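Local coordinates for adhesion and penetration protein autotransporter (Haemophilus influenzae, PDB 3SYJ), which promotes bacterial aggregation and adherence to host cells through its self-associating passenger domain, which also carries a probable serine protease, at residues G422-L433 / E448-Q459; G83-H92 / K470-G478. All blocks are in the same frame, centred on the assembly; numbering follows the deposited sequence.

How the contacts relate
The two contacts lie about 13 Å apart, centre to centre, in the passenger domain. Contact 1 joins two successive rungs of the beta-helix, 422-433 and 448-459. Contact 2 docks a loop of the N-terminal protease domain, 83-92, on the next rung, 470-478. Along the chain the order is 83-92, 422-433, 448-459, 470-478, so both halves of contact 1 fall between the halves of contact 2. Strands 423-427, 449-452 and 471-473 are consecutive neighbours in one parallel sheet. Glu448 packs against His92 and Lys470. The stacked rungs thus form the stalk, and the protease domain is held against its flank.

Contact 1 (G422-L433 / E448-Q459); sequences GSISVGDGKVIL and EIGLVSGRGTVQ
The guanidinium of Arg455 has Asp428 CB over one face, about 4.0 Å above its centre, and Ser453 OG at its edge, in plane. This is a corner between two rungs of a right-handed parallel beta-helix, the fold of many autotransporter passengers. The Asp428 carboxylate is stacked on the guanidinium, with the planes 20° apart. The salt bridge from OD2 to Arg455 NH1 is long at 3.7 Å and rests on charge alone, because no N-H points at the oxygen. Ser453 OG takes a nearly straight bond from Arg455 NE (2.8 Å). It also accepts from Arg455 N, which makes an ST turn. The NE bond fixes the guanidinium edge on Ser453, while the ST turn shapes the backbone of the corner.

On both sides of the corner the strands pair in parallel: 423-427 with 449-452, and 430-433 with 455-459. Val426 N gives Gly450 O a straight bond of 2.8 Å. Inside the beta-helix, Ile424 CG2 packs on Ile449 CG1, and Val426 CB on Leu451 CD2. Leu433 CD1 reaches Ile449 CD1 tip to tip at 3.8 Å, joining the two sheets across the core. Val426 CG2 touches Val458 CG2.

On the outer side, Lys430 bends at its third torsion (chi3 -71°). Its NZ then donates to Gln459 OE1 at 3.0 Å, tilted 24° from the amide plane.

Contact 2 (G83-H92 / K470-G478); sequences GAEGNNPDQH and KFYFGFRGG
A protease-domain loop packs here on the flank of the beta-helix, joining the S6 peptidase part to the stalk of the passenger. The loop 83-92 meets strand 471-473 and the type II beta turn from Gly474 to Gly477. Two rings of the beta-helix, Tyr472 and Phe475, carry the contact. His92 and Tyr472 stack face to face, with centroids 3.9 Å apart and planes at 21°. The nearest atoms are His92 CD2 and Tyr472 CG, at 3.3 Å. His92 CB also sits over the tyrosine face, as a CH-pi contact. Pro89 O lies over the opposite face of the imidazole, toward the rim. The imidazole is thus flanked on both faces, and its NE2 is hydrogen-bonded to Gln493 OE1 on the next rung.

In Phe475, CG stands anti to the backbone N (chi1 177°), and the CB bond points at the loop. Gly83 CA lies over the ring centre, 3.7 Å from the centroid and 13° off the normal. Arg476 CG lies over the opposite face, toward the rim. Ala84 CB adds an apolar touch at Phe475 CD1.

No direct hydrogen bond crosses the contact, but two waters bridge it. One links Tyr472 OH with His92 O. The other donates to Gln91 O at 2.6 Å and accepts from Phe475 N at 2.9 Å.

Contact 1 (G422-L433 / E448-Q459)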
loop_
_atom_site.group_PDB
_atom_site.type_symbol
_atom_site.label_atom_id
_atom_site.label_comp_id
_atom_site.label_asym_id
_atom_site.label_seq_id
_atom_site.Cartn_x
_atom_site.Cartn_y
_atom_site.Cartn_z
ATOM N N GLY A 422 -33.610 -45.911 -27.659
ATOM C CA GLY A 422 -32.396 -45.880 -28.454
ATOM C C GLY A 422 -31.332 -45.028 -27.786
ATOM O O GLY A 422 -31.628 -44.223 -26.897
ATOM N N SER A 423 -30.085 -45.200 -28.205
ATOM C CA SER A 423 -29.012 -44.331 -27.729
ATOM C C SER A 423 -28.487 -43.449 -28.862
ATOM O O SER A 423 -29.031 -43.448 -29.963
ATOM C CB SER A 423 -27.881 -45.156 -27.114
ATOM O OG SER A 423 -27.334 -46.043 -28.075
ATOM N N ILE A 424 -27.430 -42.696 -28.594
ATOM C CA ILE A 424 -26.885 -41.807 -29.612
ATOM C C ILE A 424 -25.375 -41.627 -29.506
ATOM O O ILE A 424 -24.811 -41.608 -28.405
ATOM C CB ILE A 424 -27.565 -40.422 -29.564
ATOM C CG1 ILE A 424 -27.099 -39.539 -30.731
ATOM C CG2 ILE A 424 -27.295 -39.751 -28.228
ATOM C CD1 ILE A 424 -28.026 -38.381 -31.038
ATOM N N SER A 425 -24.723 -41.507 -30.659
ATOM C CA SER A 425 -23.327 -41.070 -30.705
ATOM C C SER A 425 -23.245 -39.753 -31.464
ATOM O O SER A 425 -23.595 -39.683 -32.642
ATOM C CB SER A 425 -22.436 -42.123 -31.366
ATOM O OG SER A 425 -21.121 -41.631 -31.541
ATOM N N VAL A 426 -22.788 -38.709 -30.787
ATOM C CA VAL A 426 -22.725 -37.388 -31.388
ATOM C C VAL A 426 -21.310 -37.106 -31.877
ATOM O O VAL A 426 -20.421 -36.756 -31.089
ATOM C CB VAL A 426 -23.144 -36.305 -30.377
ATOM C CG1 VAL A 426 -23.192 -34.920 -31.057
ATOM C CG2 VAL A 426 -24.484 -36.668 -29.744
ATOM N N GLY A 427 -21.099 -37.265 -33.179
ATOM C CA GLY A 427 -19.770 -37.126 -33.750
ATOM C C GLY A 427 -19.465 -35.715 -34.219
ATOM O O GLY A 427 -18.324 -35.261 -34.142
ATOM N N ASP A 428 -20.488 -35.005 -34.691
ATOM C CA ASP A 428 -20.274 -33.688 -35.288
ATOM C C ASP A 428 -21.487 -32.783 -35.081
ATOM O O ASP A 428 -22.621 -33.256 -34.971
ATOM C CB ASP A 428 -19.958 -33.832 -36.786
ATOM C CG ASP A 428 -19.246 -32.618 -37.355
ATOM O OD1 ASP A 428 -19.004 -31.652 -36.596
ATOM O OD2 ASP A 428 -18.926 -32.627 -38.564
ATOM N N GLY A 429 -21.245 -31.479 -35.016
ATOM C CA GLY A 429 -22.334 -30.523 -34.918
ATOM C C GLY A 429 -22.961 -30.480 -33.538
ATOM O O GLY A 429 -22.282 -30.676 -32.532
ATOM N N LYS A 430 -24.261 -30.209 -33.487
ATOM C CA LYS A 430 -24.949 -30.049 -32.213
ATOM C C LYS A 430 -26.223 -30.870 -32.116
ATOM O O LYS A 430 -26.990 -30.975 -33.066
ATOM C CB LYS A 430 -25.274 -28.582 -31.944
ATOM C CG LYS A 430 -25.735 -28.322 -30.521
ATOM C CD LYS A 430 -26.571 -27.054 -30.413
ATOM C CE LYS A 430 -25.732 -25.807 -30.604
ATOM N NZ LYS A 430 -26.608 -24.602 -30.587
ATOM N N VAL A 431 -26.426 -31.463 -30.950
ATOM C CA VAL A 431 -27.658 -32.151 -30.632
ATOM C C VAL A 431 -28.199 -31.429 -29.421
ATOM O O VAL A 431 -27.511 -31.312 -28.403
ATOM C CB VAL A 431 -27.398 -33.609 -30.242
ATOM C CG1 VAL A 431 -28.608 -34.199 -29.538
ATOM C CG2 VAL A 431 -27.007 -34.434 -31.470
ATOM N N ILE A 432 -29.417 -30.913 -29.543
ATOM C CA ILE A 432 -30.107 -30.288 -28.422
ATOM C C ILE A 432 -31.094 -31.296 -27.853
ATOM O O ILE A 432 -31.883 -31.880 -28.594
ATOM C CB ILE A 432 -30.869 -29.022 -28.868
ATOM C CG1 ILE A 432 -29.896 -27.999 -29.466
ATOM C CG2 ILE A 432 -31.629 -28.429 -27.709
ATOM C CD1 ILE A 432 -30.579 -26.789 -30.088
ATOM N N LEU A 433 -31.036 -31.513 -26.545
ATOM C CA LEU A 433 -31.936 -32.455 -25.891
ATOM C C LEU A 433 -33.137 -31.741 -25.304
ATOM O O LEU A 433 -33.002 -30.957 -24.364
ATOM C CB LEU A 433 -31.217 -33.206 -24.775
ATOM C CG LEU A 433 -29.941 -33.944 -25.178
ATOM C CD1 LEU A 433 -29.328 -34.608 -23.955
ATOM C CD2 LEU A 433 -30.259 -34.963 -26.270
ATOM N N GLU A 448 -28.554 -43.785 -23.652
ATOM C CA GLU A 448 -27.106 -43.660 -23.550
ATOM C C GLU A 448 -26.638 -42.615 -24.560
ATOM O O GLU A 448 -27.115 -42.587 -25.698
ATOM C CB GLU A 448 -26.452 -45.015 -23.827
ATOM C CG GLU A 448 -24.972 -45.098 -23.515
ATOM C CD GLU A 448 -24.426 -46.518 -23.646
ATOM O OE1 GLU A 448 -24.614 -47.141 -24.719
ATOM O OE2 GLU A 448 -23.807 -47.009 -22.676
ATOM N N ILE A 449 -25.714 -41.755 -24.143
ATOM C CA ILE A 449 -25.268 -40.634 -24.976
ATOM C C ILE A 449 -23.748 -40.497 -24.933
ATOM O O ILE A 449 -23.160 -40.400 -23.858
ATOM C CB ILE A 449 -25.908 -39.292 -24.521
ATOM C CG1 ILE A 449 -27.436 -39.368 -24.559
ATOM C CG2 ILE A 449 -25.414 -38.134 -25.373
ATOM C CD1 ILE A 449 -28.119 -38.249 -23.778
ATOM N N GLY A 450 -23.114 -40.507 -26.103
ATOM C CA GLY A 450 -21.678 -40.326 -26.182
ATOM C C GLY A 450 -21.288 -39.159 -27.074
ATOM O O GLY A 450 -21.919 -38.911 -28.101
ATOM N N LEU A 451 -20.253 -38.431 -26.665
ATOM C CA LEU A 451 -19.623 -37.429 -27.518
ATOM C C LEU A 451 -18.252 -37.944 -27.984
ATOM O O LEU A 451 -17.424 -38.339 -27.158
ATOM C CB LEU A 451 -19.459 -36.120 -26.754
ATOM C CG LEU A 451 -20.687 -35.216 -26.653
ATOM C CD1 LEU A 451 -20.555 -34.286 -25.461
ATOM C CD2 LEU A 451 -20.844 -34.430 -27.948
ATOM N N VAL A 452 -18.022 -37.948 -29.299
ATOM C CA VAL A 452 -16.765 -38.449 -29.851
ATOM C C VAL A 452 -16.260 -37.586 -30.998
ATOM O O VAL A 452 -17.049 -36.965 -31.710
ATOM C CB VAL A 452 -16.876 -39.910 -30.346
ATOM C CG1 VAL A 452 -17.159 -40.850 -29.188
ATOM C CG2 VAL A 452 -17.944 -40.035 -31.422
ATOM N N SER A 453 -14.936 -37.567 -31.150
ATOM C CA SER A 453 -14.229 -36.882 -32.242
ATOM C C SER A 453 -13.980 -35.404 -31.988
ATOM O O SER A 453 -13.367 -34.731 -32.803
ATOM C CB SER A 453 -15.021 -36.911 -33.545
ATOM O OG SER A 453 -15.784 -35.724 -33.692
ATOM N N GLY A 454 -14.460 -34.901 -30.859
ATOM C CA GLY A 454 -14.190 -33.532 -30.467
ATOM C C GLY A 454 -14.936 -32.484 -31.281
ATOM O O GLY A 454 -14.877 -31.306 -30.961
ATOM N N ARG A 455 -15.641 -32.895 -32.330
ATOM C CA ARG A 455 -16.344 -31.938 -33.185
ATOM C C ARG A 455 -17.751 -31.617 -32.680
ATOM O O ARG A 455 -18.350 -30.619 -33.080
ATOM C CB ARG A 455 -16.440 -32.456 -34.625
ATOM C CG ARG A 455 -15.111 -32.731 -35.304
ATOM C CD ARG A 455 -15.331 -33.501 -36.613
ATOM N NE ARG A 455 -15.908 -34.816 -36.351
ATOM C CZ ARG A 455 -16.393 -35.634 -37.280
ATOM N NH1 ARG A 455 -16.386 -35.279 -38.565
ATOM N NH2 ARG A 455 -16.885 -36.816 -36.920
ATOM N N GLY A 456 -18.283 -32.467 -31.812
ATOM C CA GLY A 456 -19.689 -32.397 -31.452
ATOM C C GLY A 456 -20.030 -31.678 -30.160
ATOM O O GLY A 456 -19.168 -31.437 -29.316
ATOM N N THR A 457 -21.313 -31.340 -30.018
ATOM C CA THR A 457 -21.833 -30.671 -28.828
ATOM C C THR A 457 -23.209 -31.210 -28.443
ATOM O O THR A 457 -24.102 -31.347 -29.281
ATOM C CB THR A 457 -21.962 -29.138 -29.048
ATOM O OG1 THR A 457 -20.667 -28.557 -29.240
ATOM C CG2 THR A 457 -22.642 -28.466 -27.855
ATOM N N VAL A 458 -23.382 -31.515 -27.167
ATOM C CA VAL A 458 -24.700 -31.821 -26.649
ATOM C C VAL A 458 -25.134 -30.648 -25.792
ATOM O O VAL A 458 -24.429 -30.265 -24.864
ATOM C CB VAL A 458 -24.698 -33.105 -25.803
ATOM C CG1 VAL A 458 -25.945 -33.176 -24.952
ATOM C CG2 VAL A 458 -24.571 -34.341 -26.701
ATOM N N GLN A 459 -26.286 -30.073 -26.123
ATOM C CA GLN A 459 -26.818 -28.909 -25.420
ATOM C C GLN A 459 -28.116 -29.287 -24.705
ATOM O O GLN A 459 -29.001 -29.914 -25.294
ATOM C CB GLN A 459 -27.065 -27.768 -26.414
ATOM C CG GLN A 459 -27.817 -26.563 -25.864
ATOM C CD GLN A 459 -28.122 -25.547 -26.951
ATOM O OE1 GLN A 459 -27.249 -25.180 -27.733
ATOM N NE2 GLN A 459 -29.372 -25.094 -27.012
HETATM O O HOH W 1 -24.705 -46.571 -27.378
HETATM O O HOH W 2 -20.442 -28.532 -32.014
#

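Contact 2 (G83-H92 / K470-G478)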
loop_
_atom_site.group_PDB
_atom_site.type_symbol
_atom_site.label_atom_id
_atom_site.label_comp_id
_atom_site.label_asym_id
_atom_site.label_seq_id
_atom_site.Cartn_x
_atom_site.Cartn_y
_atom_site.Cartn_z
ATOM N N GLY A 83 -10.758 -45.442 -33.051
ATOM C CA GLY A 83 -10.487 -44.750 -31.806
ATOM C C GLY A 83 -9.087 -45.002 -31.297
ATOM O O GLY A 83 -8.135 -45.097 -32.074
ATOM N N ALA A 84 -8.965 -45.112 -29.982
ATOM C CA ALA A 84 -7.676 -45.322 -29.357
ATOM C C ALA A 84 -7.534 -46.763 -28.885
ATOM O O ALA A 84 -8.526 -47.493 -28.767
ATOM C CB ALA A 84 -7.499 -44.361 -28.203
ATOM N N GLU A 85 -6.292 -47.170 -28.636
ATOM C CA GLU A 85 -5.992 -48.525 -28.197
ATOM C C GLU A 85 -6.415 -48.668 -26.752
ATOM O O GLU A 85 -6.478 -47.680 -26.024
ATOM C CB GLU A 85 -4.484 -48.781 -28.289
ATOM C CG GLU A 85 -3.675 -48.047 -27.214
ATOM C CD GLU A 85 -2.168 -48.216 -27.378
ATOM O OE1 GLU A 85 -1.746 -49.019 -28.228
ATOM O OE2 GLU A 85 -1.405 -47.542 -26.653
ATOM N N GLY A 86 -6.701 -49.890 -26.324
ATOM C CA GLY A 86 -6.900 -50.134 -24.906
ATOM C C GLY A 86 -8.279 -50.592 -24.491
ATOM O O GLY A 86 -9.170 -50.764 -25.317
ATOM N N ASN A 87 -8.457 -50.783 -23.191
ATOM C CA ASN A 87 -9.674 -51.399 -22.697
ATOM C C ASN A 87 -10.451 -50.553 -21.692
ATOM O O ASN A 87 -11.255 -51.079 -20.926
ATOM C CB ASN A 87 -9.356 -52.786 -22.124
ATOM C CG ASN A 87 -8.970 -53.783 -23.211
ATOM O OD1 ASN A 87 -9.551 -53.785 -24.298
ATOM N ND2 ASN A 87 -7.986 -54.631 -22.921
ATOM N N ASN A 88 -10.206 -49.247 -21.704
ATOM C CA ASN A 88 -10.935 -48.310 -20.859
ATOM C C ASN A 88 -12.398 -48.320 -21.276
ATOM O O ASN A 88 -12.725 -47.857 -22.363
ATOM C CB ASN A 88 -10.336 -46.899 -21.005
ATOM C CG ASN A 88 -11.083 -45.839 -20.191
ATOM O OD1 ASN A 88 -12.063 -46.127 -19.499
ATOM N ND2 ASN A 88 -10.615 -44.601 -20.282
ATOM N N PRO A 89 -13.283 -48.863 -20.422
ATOM C CA PRO A 89 -14.712 -48.996 -20.759
ATOM C C PRO A 89 -15.425 -47.656 -21.046
ATOM O O PRO A 89 -16.460 -47.662 -21.712
ATOM C CB PRO A 89 -15.301 -49.681 -19.515
ATOM C CG PRO A 89 -14.320 -49.352 -18.414
ATOM C CD PRO A 89 -12.989 -49.439 -19.099
ATOM N N ASP A 90 -14.876 -46.538 -20.571
ATOM C CA ASP A 90 -15.438 -45.218 -20.878
ATOM C C ASP A 90 -15.464 -44.909 -22.372
ATOM O O ASP A 90 -16.173 -44.004 -22.811
ATOM C CB ASP A 90 -14.667 -44.109 -20.151
ATOM C CG ASP A 90 -14.880 -44.144 -18.654
ATOM O OD1 ASP A 90 -15.547 -45.089 -18.188
ATOM O OD2 ASP A 90 -14.376 -43.244 -17.947
ATOM N N GLN A 91 -14.692 -45.654 -23.152
ATOM C CA GLN A 91 -14.558 -45.346 -24.573
ATOM C C GLN A 91 -15.749 -45.825 -25.383
ATOM O O GLN A 91 -16.066 -45.251 -26.423
ATOM C CB GLN A 91 -13.272 -45.930 -25.158
ATOM C CG GLN A 91 -13.170 -45.736 -26.668
ATOM C CD GLN A 91 -11.791 -46.073 -27.226
ATOM O OE1 GLN A 91 -11.133 -47.021 -26.768
ATOM N NE2 GLN A 91 -11.348 -45.299 -28.223
ATOM N N HIS A 92 -16.398 -46.885 -24.911
ATOM C CA HIS A 92 -17.546 -47.439 -25.619
ATOM C C HIS A 92 -17.250 -47.616 -27.103
ATOM O O HIS A 92 -17.988 -47.114 -27.963
ATOM C CB HIS A 92 -18.764 -46.535 -25.441
ATOM C CG HIS A 92 -19.260 -46.475 -24.034
ATOM N ND1 HIS A 92 -20.294 -47.263 -23.576
ATOM C CD2 HIS A 92 -18.847 -45.741 -22.976
ATOM C CE1 HIS A 92 -20.505 -47.007 -22.297
ATOM N NE2 HIS A 92 -19.642 -46.087 -21.908
ATOM N N LYS A 470 -25.098 -42.831 -17.780
ATOM C CA LYS A 470 -25.099 -43.368 -19.142
ATOM C C LYS A 470 -24.560 -42.367 -20.185
ATOM O O LYS A 470 -24.725 -42.563 -21.387
ATOM C CB LYS A 470 -26.520 -43.795 -19.526
ATOM C CG LYS A 470 -27.064 -44.986 -18.744
ATOM C CD LYS A 470 -26.608 -46.290 -19.374
ATOM C CE LYS A 470 -27.086 -47.493 -18.579
ATOM N NZ LYS A 470 -26.532 -47.482 -17.192
ATOM N N PHE A 471 -23.936 -41.290 -19.721
ATOM C CA PHE A 471 -23.367 -40.289 -20.610
ATOM C C PHE A 471 -21.862 -40.495 -20.599
ATOM O O PHE A 471 -21.270 -40.733 -19.550
ATOM C CB PHE A 471 -23.723 -38.879 -20.121
ATOM C CG PHE A 471 -23.257 -37.772 -21.038
ATOM C CD1 PHE A 471 -24.156 -37.121 -21.877
ATOM C CD2 PHE A 471 -21.932 -37.370 -21.049
ATOM C CE1 PHE A 471 -23.737 -36.104 -22.721
ATOM C CE2 PHE A 471 -21.500 -36.355 -21.892
ATOM C CZ PHE A 471 -22.399 -35.722 -22.729
ATOM N N TYR A 472 -21.235 -40.424 -21.762
ATOM C CA TYR A 472 -19.790 -40.587 -21.813
ATOM C C TYR A 472 -19.134 -39.703 -22.866
ATOM O O TYR A 472 -19.697 -39.469 -23.944
ATOM C CB TYR A 472 -19.413 -42.054 -22.055
ATOM C CG TYR A 472 -19.830 -42.571 -23.414
ATOM C CD1 TYR A 472 -18.961 -42.513 -24.499
ATOM C CD2 TYR A 472 -21.097 -43.100 -23.616
ATOM C CE1 TYR A 472 -19.347 -42.967 -25.750
ATOM C CE2 TYR A 472 -21.487 -43.560 -24.853
ATOM C CZ TYR A 472 -20.608 -43.495 -25.920
ATOM O OH TYR A 472 -21.008 -43.957 -27.156
ATOM N N PHE A 473 -17.944 -39.211 -22.531
ATOM C CA PHE A 473 -17.043 -38.631 -23.514
ATOM C C PHE A 473 -16.112 -39.736 -24.024
ATOM O O PHE A 473 -15.203 -40.186 -23.322
ATOM C CB PHE A 473 -16.232 -37.489 -22.901
ATOM C CG PHE A 473 -17.074 -36.386 -22.323
ATOM C CD1 PHE A 473 -17.382 -35.266 -23.071
ATOM C CD2 PHE A 473 -17.562 -36.474 -21.026
ATOM C CE1 PHE A 473 -18.161 -34.248 -22.534
ATOM C CE2 PHE A 473 -18.340 -35.461 -20.487
ATOM C CZ PHE A 473 -18.639 -34.350 -21.242
ATOM N N GLY A 474 -16.353 -40.187 -25.249
ATOM C CA GLY A 474 -15.513 -41.205 -25.841
ATOM C C GLY A 474 -14.249 -40.620 -26.438
ATOM O O GLY A 474 -13.788 -39.560 -26.021
ATOM N N PHE A 475 -13.695 -41.327 -27.417
ATOM C CA PHE A 475 -12.485 -40.925 -28.129
ATOM C C PHE A 475 -12.579 -39.489 -28.607
ATOM O O PHE A 475 -13.412 -39.173 -29.455
ATOM C CB PHE A 475 -12.285 -41.849 -29.330
ATOM C CG PHE A 475 -11.107 -41.501 -30.194
ATOM C CD1 PHE A 475 -9.820 -41.803 -29.782
ATOM C CD2 PHE A 475 -11.286 -40.921 -31.447
ATOM C CE1 PHE A 475 -8.728 -41.508 -30.588
ATOM C CE2 PHE A 475 -10.194 -40.621 -32.265
ATOM C CZ PHE A 475 -8.914 -40.917 -31.834
ATOM N N ARG A 476 -11.730 -38.631 -28.045
ATOM C CA ARG A 476 -11.628 -37.204 -28.398
ATOM C C ARG A 476 -12.797 -36.324 -27.918
ATOM O O ARG A 476 -12.805 -35.110 -28.124
ATOM C CB ARG A 476 -11.328 -37.010 -29.887
ATOM C CG ARG A 476 -9.902 -37.391 -30.239
ATOM C CD ARG A 476 -9.643 -37.253 -31.722
ATOM N NE ARG A 476 -8.326 -37.770 -32.067
ATOM C CZ ARG A 476 -7.885 -37.909 -33.312
ATOM N NH1 ARG A 476 -8.660 -37.572 -34.338
ATOM N NH2 ARG A 476 -6.669 -38.386 -33.529
ATOM N N GLY A 477 -13.760 -36.949 -27.252
ATOM C CA GLY A 477 -14.813 -36.224 -26.564
ATOM C C GLY A 477 -15.541 -35.218 -27.425
ATOM O O GLY A 477 -15.788 -35.463 -28.607
ATOM N N GLY A 478 -15.857 -34.077 -26.814
ATOM C CA GLY A 478 -16.727 -33.063 -27.388
ATOM C C GLY A 478 -17.280 -32.177 -26.277
ATOM O O GLY A 478 -16.817 -32.258 -25.133
HETATM O O HOH W 3 -15.176 -43.689 -28.312
HETATM O O HOH W 4 -20.471 -46.014 -28.793
#